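Ferritin (Ulva pertusa, PDB 3VNX) probably oxidises iron(II) and stores the resulting iron(III) mineral inside a hollow shell built from 24 subunits. Local coordinates at residues A42-Q47 and H91-Y96; I50-S55 and V104-L109; E129-L134 and K174-Y179. All coordinates share one frame; numbering follows the deposited sequence. Where two conformers were deposited one is given.

Contact 1. Residues A42-Q47 and H91-Y96; sequences AAINEQ and HMLMDY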
loop_
_atom_site.group_PDB
_atom_site.type_symbol
_atom_site.label_atom_id
_atom_site.label_comp_id
_atom_site.label_asym_id
_atom_site.label_seq_id
_atom_site.Cartn_x
_atom_site.Cartn_y
_atom_site.Cartn_z
ATOM N N ALA A 42 21.333 -49.743 26.255
ATOM C CA ALA A 42 20.281 -50.291 27.110
ATOM C C ALA A 42 19.715 -49.264 28.108
ATOM O O ALA A 42 18.514 -49.251 28.381
ATOM C CB ALA A 42 20.777 -51.561 27.839
ATOM N N ALA A 43 20.572 -48.409 28.655
ATOM C CA ALA A 43 20.104 -47.367 29.570
ATOM C C ALA A 43 19.178 -46.365 28.873
ATOM O O ALA A 43 18.234 -45.852 29.479
ATOM C CB ALA A 43 21.279 -46.641 30.200
ATOM N N ILE A 44 19.448 -46.087 27.603
ATOM C CA ILE A 44 18.589 -45.186 26.837
ATOM C C ILE A 44 17.219 -45.818 26.624
ATOM O O ILE A 44 16.185 -45.154 26.750
ATOM C CB ILE A 44 19.201 -44.820 25.476
ATOM C CG1 ILE A 44 20.328 -43.801 25.663
ATOM C CG2 ILE A 44 18.123 -44.295 24.531
ATOM C CD1 ILE A 44 19.855 -42.463 26.199
ATOM N N ASN A 45 17.207 -47.109 26.309
ATOM C CA ASN A 45 15.931 -47.804 26.176
ATOM C C ASN A 45 15.144 -47.749 27.475
ATOM O O ASN A 45 13.929 -47.528 27.485
ATOM C CB ASN A 45 16.144 -49.234 25.704
ATOM C CG ASN A 45 16.386 -49.304 24.215
ATOM O OD1 ASN A 45 15.872 -48.475 23.462
ATOM N ND2 ASN A 45 17.176 -50.280 23.778
ATOM N N GLU A 46 15.862 -47.914 28.576
ATOM C CA GLU A 46 15.246 -47.839 29.882
ATOM C C GLU A 46 14.586 -46.459 30.063
ATOM O O GLU A 46 13.415 -46.354 30.428
ATOM C CB GLU A 46 16.287 -48.141 30.974
ATOM C CG GLU A 46 15.768 -47.992 32.380
ATOM O OE1 GLU A 46 14.482 -49.929 31.909
ATOM O OE2 GLU A 46 13.969 -48.775 33.722
ATOM N N GLN A 47 15.342 -45.407 29.780
ATOM C CA GLN A 47 14.867 -44.043 29.975
ATOM C C GLN A 47 13.753 -43.718 28.961
ATOM O O GLN A 47 12.780 -43.033 29.280
ATOM C CB GLN A 47 16.047 -43.057 29.895
ATOM C CG GLN A 47 15.694 -41.600 30.198
ATOM C CD GLN A 47 15.061 -41.410 31.563
ATOM O OE1 GLN A 47 15.427 -42.077 32.533
ATOM N NE2 GLN A 47 14.118 -40.480 31.648
ATOM N N HIS A 91 10.461 -39.872 22.323
ATOM C CA HIS A 91 10.814 -39.783 20.903
ATOM C C HIS A 91 12.230 -39.239 20.621
ATOM O O HIS A 91 12.918 -39.717 19.702
ATOM C CB HIS A 91 9.777 -38.943 20.151
ATOM C CG HIS A 91 9.966 -38.946 18.666
ATOM N ND1 HIS A 91 9.657 -40.034 17.877
ATOM C CD2 HIS A 91 10.444 -37.993 17.823
ATOM C CE1 HIS A 91 9.931 -39.752 16.613
ATOM N NE2 HIS A 91 10.406 -38.521 16.556
ATOM N N MET A 92 12.660 -38.237 21.389
ATOM C CA MET A 92 13.995 -37.650 21.232
ATOM C C MET A 92 15.062 -38.675 21.636
ATOM O O MET A 92 16.150 -38.757 21.035
ATOM C CB MET A 92 14.136 -36.361 22.076
ATOM C CG MET A 92 13.216 -35.194 21.663
ATOM S SD MET A 92 12.705 -34.074 23.012
ATOM C CE MET A 92 14.201 -33.132 23.325
ATOM N N LEU A 93 14.749 -39.454 22.669
ATOM C CA LEU A 93 15.687 -40.476 23.124
ATOM C C LEU A 93 15.810 -41.542 22.049
ATOM O O LEU A 93 16.908 -41.978 21.733
ATOM C CB LEU A 93 15.249 -41.076 24.459
ATOM C CG LEU A 93 15.427 -40.108 25.629
ATOM C CD1 LEU A 93 14.590 -40.539 26.820
ATOM C CD2 LEU A 93 16.910 -40.006 25.993
ATOM N N MET A 94 14.681 -41.924 21.463
ATOM C CA MET A 94 14.680 -42.918 20.396
ATOM C C MET A 94 15.477 -42.403 19.214
ATOM O O MET A 94 16.275 -43.131 18.606
ATOM C CB MET A 94 13.242 -43.260 19.996
ATOM C CG MET A 94 12.419 -43.773 21.178
ATOM S SD MET A 94 10.639 -43.800 20.926
ATOM C CE MET A 94 10.513 -44.958 19.548
ATOM N N ASP A 95 15.275 -41.130 18.907
ATOM C CA ASP A 95 16.015 -40.489 17.835
ATOM C C ASP A 95 17.532 -40.558 18.076
ATOM O O ASP A 95 18.306 -40.906 17.181
ATOM C CB ASP A 95 15.550 -39.045 17.691
ATOM C CG ASP A 95 16.407 -38.251 16.724
ATOM O OD1 ASP A 95 16.439 -38.599 15.519
ATOM O OD2 ASP A 95 17.049 -37.276 17.167
ATOM N N TYR A 96 17.965 -40.242 19.287
ATOM C CA TYR A 96 19.388 -40.341 19.577
ATOM C C TYR A 96 19.865 -41.784 19.448
ATOM O O TYR A 96 20.962 -42.033 18.934
ATOM C CB TYR A 96 19.745 -39.776 20.963
ATOM C CG TYR A 96 21.227 -39.498 21.094
ATOM C CD1 TYR A 96 21.790 -38.369 20.491
ATOM C CD2 TYR A 96 22.082 -40.381 21.790
ATOM C CE1 TYR A 96 23.162 -38.103 20.572
ATOM C CE2 TYR A 96 23.464 -40.122 21.881
ATOM C CZ TYR A 96 23.993 -38.978 21.269
ATOM O OH TYR A 96 25.336 -38.689 21.343
#
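Q47 NE2 is gripped twice, by E51 OE1 one helical turn further on and by N138 OD1 of helix 123-151. These two bonds tie the buried amide to a polar cluster near a bound calcium ion, which lies about 5 Å from the Q47 side chain. The methylene part of Q47 is left to meet L93 of helix 73-99: CG extends anti to the backbone N (chi1 -175°), and the bend at chi2 (57°) turns the amide off the line of the CA-CB-CG chain, toward E51 and N138, while CG stays against L93. Q47 CG rests 3.7 Å from L93 CD1, and Q47 C stands 3.9 Å from the same methyl. The fork of L93 is thereby shared between two residues, since its other methyl, CD2, meets I44 CD1 at 3.8 Å. I44 spreads both of its branches over this neighbour. CG1 lies beside the backbone N and carries CD1 to the leucine methyl, while CG2, anti to that N, reaches the backbone at L93 O, 3.8 Å away. The main chains are close here, with I44 CA and L93 CA 6.7 Å apart. L157 and L145 touch I44, and L165 touches L93, so the two remaining long helices close over the pair. L93 also packs on I48 and E51, and thus sits among I44, Q47, I48 and E51, spaced i, i+3, i+4 and i+7 along helix 38-66. This is knobs-into-holes packing, here between the first two helices of the ferritin four-helix bundle.

Contact 2. Residues I50-S55 and V104-L109; sequences IEYTIS and VELKPL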
loop_
_atom_site.group_PDB
_atom_site.type_symbol
_atom_site.label_atom_id
_atom_site.label_comp_id
_atom_site.label_asym_id
_atom_site.label_seq_id
_atom_site.Cartn_x
_atom_site.Cartn_y
_atom_site.Cartn_z
ATOM N N ILE A 50 10.790 -44.991 30.621
ATOM C CA ILE A 50 10.415 -44.167 31.767
ATOM C C ILE A 50 9.602 -42.935 31.333
ATOM O O ILE A 50 8.609 -42.568 31.975
ATOM C CB ILE A 50 11.663 -43.763 32.572
ATOM C CG1 ILE A 50 12.353 -45.019 33.111
ATOM C CG2 ILE A 50 11.302 -42.800 33.707
ATOM C CD1 ILE A 50 13.467 -44.753 34.080
ATOM N N GLU A 51 10.021 -42.308 30.233
ATOM C CA GLU A 51 9.326 -41.135 29.712
ATOM C C GLU A 51 8.001 -41.599 29.160
ATOM O O GLU A 51 6.940 -40.997 29.419
ATOM C CB GLU A 51 10.130 -40.443 28.597
ATOM C CG GLU A 51 11.536 -39.977 28.981
ATOM C CD GLU A 51 11.575 -38.730 29.888
ATOM O OE1 GLU A 51 12.682 -38.402 30.378
ATOM O OE2 GLU A 51 10.532 -38.073 30.112
ATOM N N TYR A 52 8.059 -42.687 28.401
ATOM C CA TYR A 52 6.840 -43.243 27.828
ATOM C C TYR A 52 5.819 -43.602 28.914
ATOM O O TYR A 52 4.634 -43.323 28.748
ATOM C CB TYR A 52 7.131 -44.428 26.903
ATOM C CG TYR A 52 6.544 -44.269 25.510
ATOM C CD1 TYR A 52 5.187 -44.002 25.338
ATOM C CD2 TYR A 52 7.344 -44.389 24.369
ATOM C CE1 TYR A 52 4.634 -43.847 24.067
ATOM C CE2 TYR A 52 6.802 -44.249 23.084
ATOM C CZ TYR A 52 5.440 -43.976 22.942
ATOM O OH TYR A 52 4.870 -43.832 21.685
ATOM N N THR A 53 6.265 -44.180 30.030
ATOM C CA THR A 53 5.359 -44.505 31.138
ATOM C C THR A 53 4.751 -43.241 31.737
ATOM O O THR A 53 3.535 -43.154 31.951
ATOM C CB THR A 53 6.064 -45.287 32.279
ATOM O OG1 THR A 53 6.424 -46.591 31.819
ATOM C CG2 THR A 53 5.144 -45.431 33.479
ATOM N N ILE A 54 5.610 -42.260 32.013
ATOM C CA ILE A 54 5.156 -41.002 32.615
ATOM C C ILE A 54 4.171 -40.242 31.704
ATOM O O ILE A 54 3.222 -39.606 32.171
ATOM C CB ILE A 54 6.348 -40.115 32.986
ATOM C CG1 ILE A 54 7.141 -40.757 34.125
ATOM C CG2 ILE A 54 5.891 -38.718 33.360
ATOM C CD1 ILE A 54 8.417 -40.019 34.436
ATOM N N SER A 55 4.399 -40.324 30.402
ATOM C CA SER A 55 3.455 -39.767 29.455
ATOM C C SER A 55 2.076 -40.407 29.646
ATOM O O SER A 55 1.053 -39.719 29.621
ATOM C CB SER A 55 3.954 -39.988 28.030
ATOM O OG SER A 55 2.947 -39.662 27.106
ATOM N N VAL A 104 16.343 -49.208 19.201
ATOM C CA VAL A 104 15.275 -48.932 20.143
ATOM C C VAL A 104 14.567 -50.225 20.566
ATOM O O VAL A 104 14.151 -51.028 19.732
ATOM C CB VAL A 104 14.244 -47.947 19.529
ATOM C CG1 VAL A 104 12.911 -47.957 20.323
ATOM C CG2 VAL A 104 14.841 -46.538 19.421
ATOM N N GLU A 105 14.442 -50.435 21.867
ATOM C CA GLU A 105 13.552 -51.474 22.349
ATOM C C GLU A 105 12.433 -50.846 23.160
ATOM O O GLU A 105 12.684 -50.185 24.167
ATOM C CB GLU A 105 14.288 -52.482 23.221
ATOM C CG GLU A 105 13.345 -53.548 23.748
ATOM C CD GLU A 105 13.968 -54.426 24.805
ATOM O OE1 GLU A 105 13.583 -55.614 24.876
ATOM O OE2 GLU A 105 14.830 -53.928 25.563
ATOM N N LEU A 106 11.199 -51.050 22.721
ATOM C CA LEU A 106 10.054 -50.517 23.438
ATOM C C LEU A 106 9.528 -51.582 24.378
ATOM O O LEU A 106 9.334 -52.738 23.992
ATOM C CB LEU A 106 8.953 -50.062 22.469
ATOM C CG LEU A 106 9.165 -48.706 21.792
ATOM C CD1 LEU A 106 7.984 -48.352 20.902
ATOM C CD2 LEU A 106 9.401 -47.625 22.845
ATOM N N LYS A 107 9.285 -51.176 25.614
ATOM C CA LYS A 107 8.933 -52.102 26.673
ATOM C C LYS A 107 7.453 -51.997 27.032
ATOM O O LYS A 107 6.746 -51.129 26.527
ATOM C CB LYS A 107 9.823 -51.826 27.878
ATOM C CG LYS A 107 11.304 -51.973 27.561
ATOM C CD LYS A 107 12.165 -51.649 28.777
ATOM C CE LYS A 107 13.544 -52.298 28.676
ATOM N NZ LYS A 107 14.431 -51.881 29.805
ATOM N N PRO A 108 6.965 -52.909 27.875
ATOM C CA PRO A 108 5.548 -52.836 28.249
ATOM C C PRO A 108 5.227 -51.586 29.071
ATOM O O PRO A 108 6.072 -51.063 29.799
ATOM C CB PRO A 108 5.344 -54.090 29.111
ATOM C CG PRO A 108 6.395 -55.033 28.656
ATOM C CD PRO A 108 7.592 -54.169 28.310
ATOM N N LEU A 109 3.998 -51.107 28.946
ATOM C CA LEU A 109 3.530 -50.025 29.787
ATOM C C LEU A 109 2.471 -50.575 30.719
ATOM O O LEU A 109 1.461 -51.129 30.261
ATOM C CB LEU A 109 2.939 -48.895 28.944
ATOM C CG LEU A 109 3.841 -48.209 27.910
ATOM C CD1 LEU A 109 3.238 -46.865 27.536
ATOM C CD2 LEU A 109 5.256 -48.023 28.438
#
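L106 is the first residue along 104-109 to reach helix 50-55, and it does so with a single methyl: its CD2 stands 4.1 Å from Y52 CD2, approaching the ring obliquely. The next two residues turn to other partners. K107 sends NZ to a salt bridge with E46 OE1, and its carbonyl O accepts a hydrogen bond from Y56 OH of a neighbouring subunit. P108 O takes one from N49 ND2, which ties the extended chain to helix 38-66 one turn before T53. L109 then turns inward again and makes the broader contact. With CG beside its own backbone N (chi1 -60°), it divides its methyls between two consecutive helix residues. CD1 lies 4.1 Å from Y52 CD1 and 4.0 Å from Y52 O, whereas CD2 packs toward T53, a detail left uncertain by a second conformer of that threonine. Both leucine methyls at Y52 come obliquely from the same side of the ring plane, one near CD2 and the other near CD1. The tyrosine has an eclipsed chi1 of -126°, consistent with its ring being held at the far end across the subunit boundary, where OH is hydrogen-bonded to H59 ND1 and the ring packs edge-to-face with Y56, both of the same neighbouring subunit. Backbone hydrogen bonds from L109 also cross to that subunit. The extended segment, part of the long connection from helix 73-99 to helix 123-151, therefore runs alongside helix 38-66, between it and the neighbouring subunit, and Y52 leans on R87 and A90 of helix 73-99.

Contact 3. Residues E129-L134 and K174-Y179; sequences ELALSL and KEHAVY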
loop_
_atom_site.group_PDB
_atom_site.type_symbol
_atom_site.label_atom_id
_atom_site.label_comp_id
_atom_site.label_asym_id
_atom_site.label_seq_id
_atom_site.Cartn_x
_atom_site.Cartn_y
_atom_site.Cartn_z
ATOM N N GLU A 129 1.168 -32.606 43.680
ATOM C CA GLU A 129 2.197 -33.206 44.521
ATOM C C GLU A 129 2.686 -34.522 43.910
ATOM O O GLU A 129 3.867 -34.833 43.958
ATOM C CB GLU A 129 1.688 -33.406 45.949
ATOM C CG GLU A 129 1.536 -32.109 46.748
ATOM C CD GLU A 129 1.156 -32.353 48.203
ATOM O OE1 GLU A 129 0.794 -33.503 48.550
ATOM O OE2 GLU A 129 1.226 -31.396 49.003
ATOM N N LEU A 130 1.772 -35.283 43.325
ATOM C CA LEU A 130 2.128 -36.523 42.644
ATOM C C LEU A 130 3.046 -36.200 41.470
ATOM O O LEU A 130 4.114 -36.795 41.317
ATOM C CB LEU A 130 0.867 -37.222 42.133
ATOM C CG LEU A 130 0.865 -38.737 41.929
ATOM C CD1 LEU A 130 0.042 -39.078 40.711
ATOM C CD2 LEU A 130 2.260 -39.321 41.799
ATOM N N ALA A 131 2.612 -35.242 40.651
ATOM C CA ALA A 131 3.375 -34.791 39.487
ATOM C C ALA A 131 4.782 -34.327 39.857
ATOM O O ALA A 131 5.765 -34.764 39.262
ATOM C CB ALA A 131 2.618 -33.674 38.747
ATOM N N LEU A 132 4.869 -33.437 40.838
ATOM C CA LEU A 132 6.156 -32.973 41.323
ATOM C C LEU A 132 7.030 -34.168 41.686
ATOM O O LEU A 132 8.178 -34.268 41.245
ATOM C CB LEU A 132 5.961 -32.070 42.545
ATOM C CG LEU A 132 7.219 -31.671 43.321
ATOM C CD1 LEU A 132 8.254 -31.006 42.419
ATOM C CD2 LEU A 132 6.850 -30.760 44.494
ATOM N N SER A 133 6.466 -35.074 42.478
ATOM C CA SER A 133 7.182 -36.255 42.963
ATOM C C SER A 133 7.704 -37.067 41.789
ATOM O O SER A 133 8.860 -37.519 41.789
ATOM C CB SER A 133 6.264 -37.119 43.842
ATOM O OG SER A 133 5.828 -36.401 44.994
ATOM N N LEU A 134 6.845 -37.233 40.785
ATOM C CA LEU A 134 7.232 -37.934 39.562
ATOM C C LEU A 134 8.369 -37.212 38.837
ATOM O O LEU A 134 9.284 -37.844 38.311
ATOM C CB LEU A 134 6.025 -38.111 38.638
ATOM C CG LEU A 134 5.036 -39.211 39.045
ATOM C CD1 LEU A 134 3.851 -39.292 38.090
ATOM C CD2 LEU A 134 5.747 -40.549 39.116
ATOM N N LYS A 174 11.358 -27.224 39.272
ATOM C CA LYS A 174 11.069 -25.934 39.902
ATOM C C LYS A 174 9.641 -25.463 39.590
ATOM O O LYS A 174 8.911 -25.032 40.497
ATOM C CB LYS A 174 12.101 -24.876 39.482
ATOM C CG LYS A 174 11.687 -23.420 39.741
ATOM C CD LYS A 174 11.918 -22.991 41.170
ATOM C CE LYS A 174 11.360 -21.592 41.421
ATOM N NZ LYS A 174 12.375 -20.538 41.204
ATOM N N GLU A 175 9.241 -25.571 38.320
ATOM C CA GLU A 175 7.890 -25.192 37.896
ATOM C C GLU A 175 6.820 -25.962 38.660
ATOM O O GLU A 175 5.779 -25.405 39.047
ATOM C CB GLU A 175 7.712 -25.427 36.390
ATOM C CG GLU A 175 6.269 -25.347 35.892
ATOM C CD GLU A 175 6.119 -25.873 34.470
ATOM O OE1 GLU A 175 7.032 -26.592 34.014
ATOM O OE2 GLU A 175 5.092 -25.574 33.813
ATOM N N HIS A 176 7.053 -27.258 38.872
ATOM C CA HIS A 176 6.068 -28.050 39.612
ATOM C C HIS A 176 6.085 -27.726 41.101
ATOM O O HIS A 176 5.042 -27.740 41.757
ATOM C CB HIS A 176 6.249 -29.540 39.384
ATOM C CG HIS A 176 5.757 -30.006 38.048
ATOM N ND1 HIS A 176 4.547 -30.645 37.884
ATOM C CD2 HIS A 176 6.311 -29.923 36.818
ATOM C CE1 HIS A 176 4.379 -30.940 36.606
ATOM N NE2 HIS A 176 5.433 -30.511 35.939
ATOM N N ALA A 177 7.259 -27.406 41.632
ATOM C CA ALA A 177 7.346 -27.020 43.039
ATOM C C ALA A 177 6.449 -25.809 43.292
ATOM O O ALA A 177 5.655 -25.798 44.243
ATOM C CB ALA A 177 8.794 -26.744 43.453
ATOM N N VAL A 178 6.553 -24.810 42.411
ATOM C CA VAL A 178 5.748 -23.589 42.517
ATOM C C VAL A 178 4.228 -23.829 42.506
ATOM O O VAL A 178 3.509 -23.276 43.347
ATOM C CB VAL A 178 6.125 -22.594 41.420
ATOM C CG1 VAL A 178 5.184 -21.377 41.442
ATOM C CG2 VAL A 178 7.571 -22.181 41.597
ATOM N N TYR A 179 3.747 -24.648 41.569
ATOM C CA TYR A 179 2.331 -25.045 41.549
ATOM C C TYR A 179 1.867 -25.604 42.880
ATOM O O TYR A 179 0.765 -25.290 43.354
ATOM C CB TYR A 179 2.074 -26.136 40.512
ATOM C CG TYR A 179 2.268 -25.703 39.090
ATOM C CD1 TYR A 179 1.823 -24.454 38.649
ATOM C CD2 TYR A 179 2.876 -26.554 38.177
ATOM C CE1 TYR A 179 2.005 -24.061 37.337
ATOM C CE2 TYR A 179 3.054 -26.177 36.862
ATOM C CZ TYR A 179 2.620 -24.934 36.447
ATOM O OH TYR A 179 2.808 -24.583 35.131
#
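This is a close, buried helix-helix contact between helices 123-151 and 155-201, held by van der Waals packing of A131, L132 and A177 round the H176 side chain. The segment axes approach to 9.0 Å and run nearly antiparallel, at 158°, with L132 CA only 5.2 Å from H176 CA. A131 has just a methyl to offer, and that CB meets the H176 ring obliquely, 3.7 Å from ND1. The L132 and H176 side chains lie alongside each other, pointing opposite ways. L132 CG, anti to the backbone N (chi1 171°), carries the fork toward the other helix, where CD1 lies 3.9 Å from H176 CB and 3.8 Å from A177 N, while CD2 faces A177 CA at 4.0 Å. Such an antiparallel pair is the second helical hairpin of the ferritin bundle, the counterpart of helices 38-66 and 73-99. Y58 of helix 38-66 touches A131 from within this bundle, and A32 of a neighbouring subunit packs on A177. The same interface is extended by H176, which also rests on E135 of helix 123-151, and by L132, which reaches V180 of helix 155-201.

How the contacts relate
Contacts 1 and 2 are close neighbours, their centres 9 Å apart, and both use helix 38-66. Their segments alternate along the chain, and they touch directly: N45 OD1 accepts a probable hydrogen bond from E105 N, and M94 CB packs on V104 CG2. Contact 3 comes later in the chain, after both have closed; its centre is 24 Å from that of contact 1 and 21 Å from that of contact 2. Contacts 1 and 3 each join one antiparallel pair of long helices in the four-helix bundle, while contact 2 lays the long connection between the pairs along helix 38-66. All three border other subunits, which fits a bundle built into a 24-chain shell.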